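Local coordinates for putative sensory box/GGDEF family protein (Vibrio parahaemolyticus, PDB 3LID) that probably senses a signal through this extracellular PDC-fold domain and, as a whole protein, probably makes cyclic di-GMP from GTP, at residues Q76-S88 against R164-L177. Sequence-based numbering, arbitrary orientation.
Sequences QKLYKQIRFLDTS and RQGYLVLNVDIEYL. With PO4 (phosphate ion), chain C.
With CG lying beside its own backbone N (chi1 -73°) and the chain folding at chi3 (-70°), Arg83 carries its guanidinium diagonally across to Asn171 on the partner strand, whose CG also lies beside its backbone N (chi1 -78°). Arg83 NH2 donates to Asn171 OD1 at 2.9 Å, tilted out of the amide plane; the guanidinium and amide planes stand steeply to each other. A water accepts from Arg83 NE and donates to both Asn171 OD1 and Val169 O. Both side chains converge on one oxygen of a bound phosphate, with Arg83 NH2 2.8 Å and Asn171 ND2 3.0 Å from O3, while Arg83 NH1 reaches O2. The ion probably comes from the crystallisation liquor, but it marks an anion site completed by Lys113, Arg116, Tyr118, Arg139 and Arg153; Arg83 also forms a salt bridge with Glu91.

Behind these side chains the strands run antiparallel, Arg83 pairing with Val169 and Leu85 with Tyr167 through reciprocal N-H...O bonds. On the other face, Ile82 CG2 touches Leu170 CD2 at 3.6 Å, and the Phe84 ring lies against the backbone at Gly166, Phe84 CZ 3.4 Å from Gly166 CA. The Tyr79 ring brings CE1 to Val172 CG2 (3.7 Å) while Leu78 CD1 covers one ring face. Where strand gives way to helix, Asp173 N donates to Leu78 O and its carboxylate N-caps the helix through Tyr176 N.

Strands 79-86 and 163-173 are central neighbours in the antiparallel sheet of this PDC-type sensor domain, flanked by strands 91-98 and 150-160; helix 9-45 packs on Tyr79 and Leu170, and helix 117-124 covers Leu85 and Tyr167 on the phosphate side.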
ATOM      1  N   GLN A  76       2.863  -8.223  12.337  1.00 15.57           N
ATOM      2  CA  GLN A  76       1.932  -7.668  11.344  1.00 15.75           C
ATOM      3  C   GLN A  76       2.438  -7.743   9.883  1.00 14.96           C
ATOM      4  O   GLN A  76       1.603  -7.753   8.980  1.00 15.83           O
ATOM      5  CB  GLN A  76       1.584  -6.207  11.708  1.00 15.85           C
ATOM      6  CG  GLN A  76       0.724  -6.138  12.952  1.00 18.33           C
ATOM      7  CD  GLN A  76      -0.659  -6.745  12.689  1.00 18.12           C
ATOM      8  OE1 GLN A  76      -1.019  -7.808  13.246  1.00 25.12           O
ATOM      9  NE2 GLN A  76      -1.363  -6.164  11.813  1.00 16.77           N
ATOM     10  N   LYS A  77       3.757  -7.648   9.693  1.00 15.28           N
ATOM     11  CA  LYS A  77       4.518  -7.805   8.421  1.00 15.06           C
ATOM     12  C   LYS A  77       4.317  -6.647   7.403  1.00 14.40           C
ATOM     13  O   LYS A  77       5.211  -6.431   6.573  1.00 16.59           O
ATOM     14  CB  LYS A  77       4.242  -9.147   7.712  1.00 15.01           C
ATOM     15  CG  LYS A  77       4.509 -10.279   8.699  1.00 17.88           C
ATOM     16  CD  LYS A  77       4.177 -11.604   7.981  1.00 24.94           C
ATOM     17  CE  LYS A  77       4.072 -12.704   8.983  1.00 34.91           C
ATOM     18  NZ  LYS A  77       5.402 -13.117   9.349  1.00 43.26           N
ATOM     19  N   LEU A  78       3.190  -5.935   7.474  1.00 14.40           N
ATOM     20  CA  LEU A  78       2.891  -4.977   6.442  1.00 15.51           C
ATOM     21  C   LEU A  78       3.457  -3.570   6.698  1.00 16.23           C
ATOM     22  O   LEU A  78       3.294  -2.688   5.838  1.00 17.74           O
ATOM     23  CB  LEU A  78       1.361  -4.846   6.192  1.00 16.57           C
ATOM     24  CG  LEU A  78       0.512  -4.540   7.445  1.00 18.69           C
ATOM     25  CD1 LEU A  78       0.499  -3.085   7.591  1.00 27.19           C
ATOM     26  CD2 LEU A  78      -0.977  -5.031   7.234  1.00 25.98           C
ATOM     27  N   TYR A  79       4.092  -3.392   7.842  1.00 15.86           N
ATOM     28  CA  TYR A  79       4.800  -2.089   8.112  1.00 16.22           C
ATOM     29  C   TYR A  79       6.275  -2.182   7.803  1.00 16.08           C
ATOM     30  O   TYR A  79       6.960  -3.033   8.362  1.00 18.93           O
ATOM     31  CB  TYR A  79       4.613  -1.631   9.564  1.00 16.02           C
ATOM     32  CG  TYR A  79       3.176  -1.538   9.942  1.00 15.36           C
ATOM     33  CD1 TYR A  79       2.396  -0.488   9.489  1.00 15.05           C
ATOM     34  CD2 TYR A  79       2.556  -2.559  10.720  1.00 15.73           C
ATOM     35  CE1 TYR A  79       1.046  -0.391   9.808  1.00 15.37           C
ATOM     36  CE2 TYR A  79       1.207  -2.452  11.052  1.00 16.94           C
ATOM     37  CZ  TYR A  79       0.454  -1.409  10.542  1.00 17.65           C
ATOM     38  OH  TYR A  79      -0.885  -1.311  10.853  1.00 17.86           O
ATOM     39  N   LYS A  80       6.733  -1.359   6.860  1.00 14.93           N
ATOM     40  CA  LYS A  80       8.132  -1.299   6.509  1.00 16.96           C
ATOM     41  C   LYS A  80       8.915  -0.431   7.556  1.00 15.14           C
ATOM     42  O   LYS A  80      10.067  -0.685   7.829  1.00 16.21           O
ATOM     43  CB  LYS A  80       8.241  -0.741   5.101  1.00 18.94           C
ATOM     44  CG  LYS A  80       9.681  -0.825   4.618  1.00 27.93           C
ATOM     45  CD  LYS A  80       9.711  -0.966   3.102  1.00 35.55           C
ATOM     46  CE  LYS A  80      11.116  -1.182   2.614  1.00 43.50           C
ATOM     47  NZ  LYS A  80      11.897   0.074   2.809  1.00 44.85           N
ATOM     48  N   GLN A  81       8.231   0.511   8.170  1.00 13.26           N
ATOM     49  CA  GLN A  81       8.820   1.283   9.259  1.00 13.72           C
ATOM     50  C   GLN A  81       7.755   1.668  10.208  1.00 12.81           C
ATOM     51  O   GLN A  81       6.623   1.815   9.823  1.00 14.40           O
ATOM     52  CB  GLN A  81       9.372   2.667   8.723  1.00 14.41           C
ATOM     53  CG  GLN A  81      10.463   2.482   7.676  1.00 19.35           C
ATOM     54  CD  GLN A  81      10.986   3.851   7.236  1.00 23.50           C
ATOM     55  OE1 GLN A  81      10.619   4.394   6.162  1.00 23.30           O
ATOM     56  NE2 GLN A  81      11.791   4.440   8.101  1.00 17.68           N
ATOM     57  N   ILE A  82       8.143   1.881  11.479  1.00 12.81           N
ATOM     58  CA  ILE A  82       7.265   2.388  12.505  1.00 13.04           C
ATOM     59  C   ILE A  82       8.141   3.420  13.235  1.00 14.15           C
ATOM     60  O   ILE A  82       9.242   3.070  13.684  1.00 14.30           O
ATOM     61  CB  ILE A  82       6.844   1.311  13.505  1.00 14.53           C
ATOM     62  CG1 ILE A  82       6.048   0.220  12.714  1.00 13.06           C
ATOM     63  CG2 ILE A  82       5.937   1.949  14.640  1.00 13.32           C
ATOM     64  CD1 ILE A  82       5.694  -0.973  13.654  1.00 15.57           C
ATOM     65  N   ARG A  83       7.681   4.673  13.252  1.00 13.61           N
ATOM     66  CA  ARG A  83       8.515   5.751  13.761  1.00 12.60           C
ATOM     67  C   ARG A  83       7.754   6.670  14.672  1.00 12.96           C
ATOM     68  O   ARG A  83       6.530   6.845  14.610  1.00 12.51           O
ATOM     69  CB  ARG A  83       8.935   6.617  12.605  1.00 12.83           C
ATOM     70  CG  ARG A  83      10.012   5.909  11.721  1.00 12.07           C
ATOM     71  CD  ARG A  83      10.445   6.798  10.511  1.00 15.27           C
ATOM     72  NE  ARG A  83       9.299   6.865   9.566  1.00 15.25           N
ATOM     73  CZ  ARG A  83       9.340   7.576   8.429  1.00 17.01           C
ATOM     74  NH1 ARG A  83      10.453   8.305   8.110  1.00 15.50           N
ATOM     75  NH2 ARG A  83       8.305   7.536   7.577  1.00 13.59           N
ATOM     76  N   PHE A  84       8.531   7.345  15.521  1.00 13.78           N
ATOM     77  CA  PHE A  84       7.990   8.476  16.250  1.00 13.63           C
ATOM     78  C   PHE A  84       8.878   9.672  15.852  1.00 15.09           C
ATOM     79  O   PHE A  84      10.121   9.585  15.886  1.00 14.96           O
ATOM     80  CB  PHE A  84       8.085   8.283  17.786  1.00 14.19           C
ATOM     81  CG  PHE A  84       7.415   9.393  18.526  1.00 14.99           C
ATOM     82  CD1 PHE A  84       6.021   9.441  18.604  1.00 17.26           C
ATOM     83  CD2 PHE A  84       8.188  10.482  19.005  1.00 17.91           C
ATOM     84  CE1 PHE A  84       5.377  10.484  19.225  1.00 22.10           C
ATOM     85  CE2 PHE A  84       7.514  11.614  19.669  1.00 17.58           C
ATOM     86  CZ  PHE A  84       6.105  11.554  19.771  1.00 16.98           C
ATOM     87  N   LEU A  85       8.238  10.745  15.364  1.00 13.99           N
ATOM     88  CA  LEU A  85       8.920  12.023  15.030  1.00 13.73           C
ATOM     89  C   LEU A  85       8.538  13.031  16.103  1.00 14.04           C
ATOM     90  O   LEU A  85       7.404  13.098  16.557  1.00 14.94           O
ATOM     91  CB  LEU A  85       8.439  12.575  13.638  1.00 14.64           C
ATOM     92  CG  LEU A  85       9.084  11.904  12.404  1.00 15.69           C
ATOM     93  CD1 LEU A  85       8.860  10.391  12.336  1.00 16.14           C
ATOM     94  CD2 LEU A  85       8.341  12.566  11.132  1.00 16.48           C
ATOM     95  N   ASP A  86       9.506  13.867  16.483  1.00 15.04           N
ATOM     96  CA  ASP A  86       9.116  14.881  17.475  1.00 15.15           C
ATOM     97  C   ASP A  86       8.391  16.036  16.803  1.00 15.46           C
ATOM     98  O   ASP A  86       8.168  16.006  15.557  1.00 17.65           O
ATOM     99  CB  ASP A  86      10.369  15.294  18.256  1.00 15.95           C
ATOM    100  CG  ASP A  86      11.395  16.084  17.435  1.00 19.03           C
ATOM    101  OD1 ASP A  86      11.178  16.595  16.289  1.00 19.81           O
ATOM    102  OD2 ASP A  86      12.560  16.195  17.972  1.00 24.32           O
ATOM    103  N   THR A  87       8.055  17.076  17.590  1.00 17.59           N
ATOM    104  CA  THR A  87       7.254  18.141  16.969  1.00 18.37           C
ATOM    105  C   THR A  87       8.000  18.910  15.907  1.00 18.62           C
ATOM    106  O   THR A  87       7.386  19.521  15.056  1.00 20.63           O
ATOM    107  CB  THR A  87       6.689  19.145  18.012  1.00 19.69           C
ATOM    108  OG1 THR A  87       7.810  19.695  18.726  1.00 21.06           O
ATOM    109  CG2 THR A  87       5.775  18.433  18.970  1.00 21.32           C
ATOM    110  N   SER A  88       9.325  18.863  15.898  1.00 19.95           N
ATOM    111  CA  SER A  88      10.091  19.532  14.851  1.00 22.02           C
ATOM    112  C   SER A  88      10.233  18.718  13.578  1.00 21.76           C
ATOM    113  O   SER A  88      10.768  19.205  12.563  1.00 21.60           O
ATOM    114  CB  SER A  88      11.493  19.948  15.396  1.00 23.34           C
ATOM    115  OG  SER A  88      12.318  18.779  15.510  1.00 27.69           O
ATOM    116  N   ARG A 164       1.165  18.416  22.503  1.00 17.79           N
ATOM    117  CA  ARG A 164       1.674  17.532  21.435  1.00 18.37           C
ATOM    118  C   ARG A 164       3.145  17.222  21.668  1.00 18.38           C
ATOM    119  O   ARG A 164       3.981  18.136  21.912  1.00 18.24           O
ATOM    120  CB  ARG A 164       1.503  18.225  20.083  1.00 17.14           C
ATOM    121  CG  ARG A 164       1.816  17.206  18.938  1.00 18.43           C
ATOM    122  CD  ARG A 164       1.449  17.867  17.579  1.00 17.44           C
ATOM    123  NE  ARG A 164      -0.018  17.923  17.565  1.00 16.51           N
ATOM    124  CZ  ARG A 164      -0.724  18.281  16.504  1.00 18.10           C
ATOM    125  NH1 ARG A 164      -0.133  18.560  15.362  1.00 18.32           N
ATOM    126  NH2 ARG A 164      -2.059  18.266  16.584  1.00 20.12           N
ATOM    127  N   GLN A 165       3.481  15.924  21.645  1.00 17.14           N
ATOM    128  CA  GLN A 165       4.872  15.443  21.783  1.00 17.85           C
ATOM    129  C   GLN A 165       5.555  15.125  20.450  1.00 17.53           C
ATOM    130  O   GLN A 165       6.781  15.082  20.342  1.00 16.60           O
ATOM    131  CB  GLN A 165       4.894  14.177  22.660  1.00 19.74           C
ATOM    132  CG  GLN A 165       4.279  14.471  24.071  1.00 21.28           C
ATOM    133  CD  GLN A 165       5.091  15.603  24.794  1.00 19.67           C
ATOM    134  OE1 GLN A 165       6.282  15.421  25.037  1.00 24.45           O
ATOM    135  NE2 GLN A 165       4.443  16.711  25.160  1.00 19.27           N
ATOM    136  N   GLY A 166       4.735  14.899  19.442  1.00 16.17           N
ATOM    137  CA  GLY A 166       5.300  14.430  18.155  1.00 14.85           C
ATOM    138  C   GLY A 166       4.208  13.655  17.388  1.00 14.87           C
ATOM    139  O   GLY A 166       3.033  13.778  17.636  1.00 15.70           O
ATOM    140  N   TYR A 167       4.699  12.805  16.492  1.00 14.15           N
ATOM    141  CA  TYR A 167       3.807  12.110  15.553  1.00 15.06           C
ATOM    142  C   TYR A 167       4.197  10.676  15.478  1.00 15.72           C
ATOM    143  O   TYR A 167       5.364  10.355  15.271  1.00 16.31           O
ATOM    144  CB  TYR A 167       3.968  12.733  14.139  1.00 14.99           C
ATOM    145  CG  TYR A 167       3.660  14.219  14.205  1.00 14.36           C
ATOM    146  CD1 TYR A 167       2.348  14.675  14.007  1.00 15.64           C
ATOM    147  CD2 TYR A 167       4.667  15.141  14.467  1.00 17.30           C
ATOM    148  CE1 TYR A 167       2.039  16.059  14.136  1.00 18.45           C
ATOM    149  CE2 TYR A 167       4.381  16.517  14.621  1.00 15.66           C
ATOM    150  CZ  TYR A 167       3.047  16.946  14.438  1.00 18.87           C
ATOM    151  OH  TYR A 167       2.766  18.275  14.566  1.00 19.17           O
ATOM    152  N   LEU A 168       3.203   9.799  15.608  1.00 14.12           N
ATOM    153  CA  LEU A 168       3.409   8.387  15.241  1.00 14.16           C
ATOM    154  C   LEU A 168       3.212   8.264  13.735  1.00 14.20           C
ATOM    155  O   LEU A 168       2.225   8.769  13.216  1.00 14.29           O
ATOM    156  CB  LEU A 168       2.347   7.566  15.950  1.00 14.17           C
ATOM    157  CG  LEU A 168       2.319   6.099  15.576  1.00 16.04           C
ATOM    158  CD1 LEU A 168       3.598   5.427  16.122  1.00 16.35           C
ATOM    159  CD2 LEU A 168       1.084   5.394  16.228  1.00 18.13           C
ATOM    160  N   VAL A 169       4.137   7.588  13.049  1.00 12.77           N
ATOM    161  CA  VAL A 169       4.048   7.427  11.612  1.00 14.07           C
ATOM    162  C   VAL A 169       4.295   5.972  11.304  1.00 15.66           C
ATOM    163  O   VAL A 169       5.310   5.388  11.732  1.00 12.84           O
ATOM    164  CB  VAL A 169       5.155   8.228  10.888  1.00 14.07           C
ATOM    165  CG1 VAL A 169       5.040   8.043   9.376  1.00 14.60           C
ATOM    166  CG2 VAL A 169       5.014   9.745  11.225  1.00 13.72           C
ATOM    167  N   LEU A 170       3.387   5.373  10.514  1.00 14.13           N
ATOM    168  CA  LEU A 170       3.565   3.955  10.183  1.00 14.23           C
ATOM    169  C   LEU A 170       3.607   3.842   8.670  1.00 14.39           C
ATOM    170  O   LEU A 170       2.726   4.346   8.025  1.00 15.18           O
ATOM    171  CB  LEU A 170       2.299   3.155  10.689  1.00 15.33           C
ATOM    172  CG  LEU A 170       1.820   3.591  12.096  1.00 16.08           C
ATOM    173  CD1 LEU A 170       0.494   2.905  12.417  1.00 22.50           C
ATOM    174  CD2 LEU A 170       2.945   3.148  13.070  1.00 19.51           C
ATOM    175  N   ASN A 171       4.592   3.191   8.119  1.00 12.69           N
ATOM    176  CA  ASN A 171       4.726   3.107   6.654  1.00 12.42           C
ATOM    177  C   ASN A 171       4.191   1.745   6.265  1.00 12.87           C
ATOM    178  O   ASN A 171       4.890   0.741   6.390  1.00 14.88           O
ATOM    179  CB  ASN A 171       6.190   3.249   6.216  1.00 15.16           C
ATOM    180  CG  ASN A 171       6.639   4.669   6.231  1.00 12.86           C
ATOM    181  OD1 ASN A 171       6.285   5.429   7.164  1.00 14.82           O
ATOM    182  ND2 ASN A 171       7.373   5.077   5.195  1.00 13.92           N
ATOM    183  N   VAL A 172       2.999   1.777   5.691  1.00 14.74           N
ATOM    184  CA  VAL A 172       2.364   0.546   5.131  1.00 14.64           C
ATOM    185  C   VAL A 172       2.993   0.258   3.776  1.00 14.09           C
ATOM    186  O   VAL A 172       3.061   1.121   2.880  1.00 14.66           O
ATOM    187  CB  VAL A 172       0.841   0.734   5.053  1.00 14.38           C
ATOM    188  CG1 VAL A 172       0.223  -0.510   4.313  1.00 14.66           C
ATOM    189  CG2 VAL A 172       0.221   0.957   6.491  1.00 16.96           C
ATOM    190  N   ASP A 173       3.526  -0.931   3.650  1.00 15.68           N
ATOM    191  CA  ASP A 173       4.400  -1.314   2.537  1.00 15.87           C
ATOM    192  C   ASP A 173       3.510  -1.889   1.384  1.00 15.71           C
ATOM    193  O   ASP A 173       2.951  -3.004   1.443  1.00 14.85           O
ATOM    194  CB  ASP A 173       5.300  -2.394   3.106  1.00 16.93           C
ATOM    195  CG  ASP A 173       6.238  -3.012   2.069  1.00 21.83           C
ATOM    196  OD1 ASP A 173       6.147  -2.733   0.879  1.00 26.96           O
ATOM    197  OD2 ASP A 173       7.064  -3.807   2.493  1.00 24.72           O
ATOM    198  N   ILE A 174       3.257  -1.037   0.389  1.00 15.50           N
ATOM    199  CA  ILE A 174       2.400  -1.469  -0.749  1.00 17.12           C
ATOM    200  C   ILE A 174       3.014  -2.608  -1.575  1.00 17.25           C
ATOM    201  O   ILE A 174       2.290  -3.486  -2.083  1.00 18.03           O
ATOM    202  CB  ILE A 174       2.148  -0.230  -1.649  1.00 16.65           C
ATOM    203  CG1 ILE A 174       1.370   0.870  -0.865  1.00 18.24           C
ATOM    204  CG2 ILE A 174       1.358  -0.596  -2.933  1.00 18.09           C
ATOM    205  CD1 ILE A 174      -0.061   0.413  -0.316  1.00 20.44           C
ATOM    206  N   GLU A 175       4.341  -2.703  -1.645  1.00 16.92           N
ATOM    207  CA  GLU A 175       4.929  -3.839  -2.339  1.00 18.62           C
ATOM    208  C   GLU A 175       4.640  -5.174  -1.636  1.00 17.75           C
ATOM    209  O   GLU A 175       4.338  -6.174  -2.260  1.00 17.69           O
ATOM    210  CB  GLU A 175       6.439  -3.614  -2.412  1.00 18.98           C
ATOM    211  CG  GLU A 175       7.210  -4.824  -3.009  1.00 25.59           C
ATOM    212  CD  GLU A 175       8.720  -4.543  -3.041  1.00 36.81           C
ATOM    213  OE1 GLU A 175       9.256  -4.114  -1.997  1.00 35.03           O
ATOM    214  OE2 GLU A 175       9.352  -4.719  -4.099  1.00 35.53           O
ATOM    215  N   TYR A 176       4.746  -5.169  -0.312  1.00 17.06           N
ATOM    216  CA  TYR A 176       4.405  -6.363   0.453  1.00 16.14           C
ATOM    217  C   TYR A 176       2.899  -6.697   0.208  1.00 15.90           C
ATOM    218  O   TYR A 176       2.584  -7.887  -0.048  1.00 15.82           O
ATOM    219  CB  TYR A 176       4.582  -6.084   1.965  1.00 16.84           C
ATOM    220  CG  TYR A 176       4.044  -7.178   2.794  1.00 16.06           C
ATOM    221  CD1 TYR A 176       4.784  -8.369   2.954  1.00 18.84           C
ATOM    222  CD2 TYR A 176       2.764  -7.052   3.404  1.00 17.49           C
ATOM    223  CE1 TYR A 176       4.261  -9.437   3.676  1.00 20.44           C
ATOM    224  CE2 TYR A 176       2.222  -8.148   4.132  1.00 17.51           C
ATOM    225  CZ  TYR A 176       2.978  -9.279   4.260  1.00 18.22           C
ATOM    226  OH  TYR A 176       2.381 -10.333   4.988  1.00 21.90           O
ATOM    227  N   LEU A 177       2.019  -5.703   0.381  1.00 15.20           N
ATOM    228  CA  LEU A 177       0.599  -5.988   0.243  1.00 16.22           C
ATOM    229  C   LEU A 177       0.328  -6.536  -1.175  1.00 17.33           C
ATOM    230  O   LEU A 177      -0.490  -7.437  -1.321  1.00 17.12           O
ATOM    231  CB  LEU A 177      -0.297  -4.797   0.433  1.00 17.13           C
ATOM    232  CG  LEU A 177      -0.347  -4.413   1.918  1.00 19.38           C
ATOM    233  CD1 LEU A 177      -1.236  -3.092   1.998  1.00 17.56           C
ATOM    234  CD2 LEU A 177      -0.911  -5.569   2.794  1.00 19.58           C
TER
HETATM  235  P   PO4 C 321       9.803   8.180   4.342  1.00 15.25           P
HETATM  236  O1  PO4 C 321      10.782   7.010   4.557  1.00 15.66           O
HETATM  237  O2  PO4 C 321      10.372   9.287   5.240  1.00 14.86           O
HETATM  238  O3  PO4 C 321       8.411   7.850   4.800  1.00 15.83           O
HETATM  239  O4  PO4 C 321       9.816   8.626   2.884  1.00 15.42           O
HETATM  240  O   HOH W   1       6.892  -4.709   5.105  1.00 19.83           O
HETATM  241  O   HOH W   2       7.135   5.002   9.696  1.00 13.56           O
HETATM  242  O   HOH W   3       4.608  20.031  14.891  1.00 23.36           O
HETATM  243  O   HOH W   4       8.892  17.470  20.490  1.00 29.06           O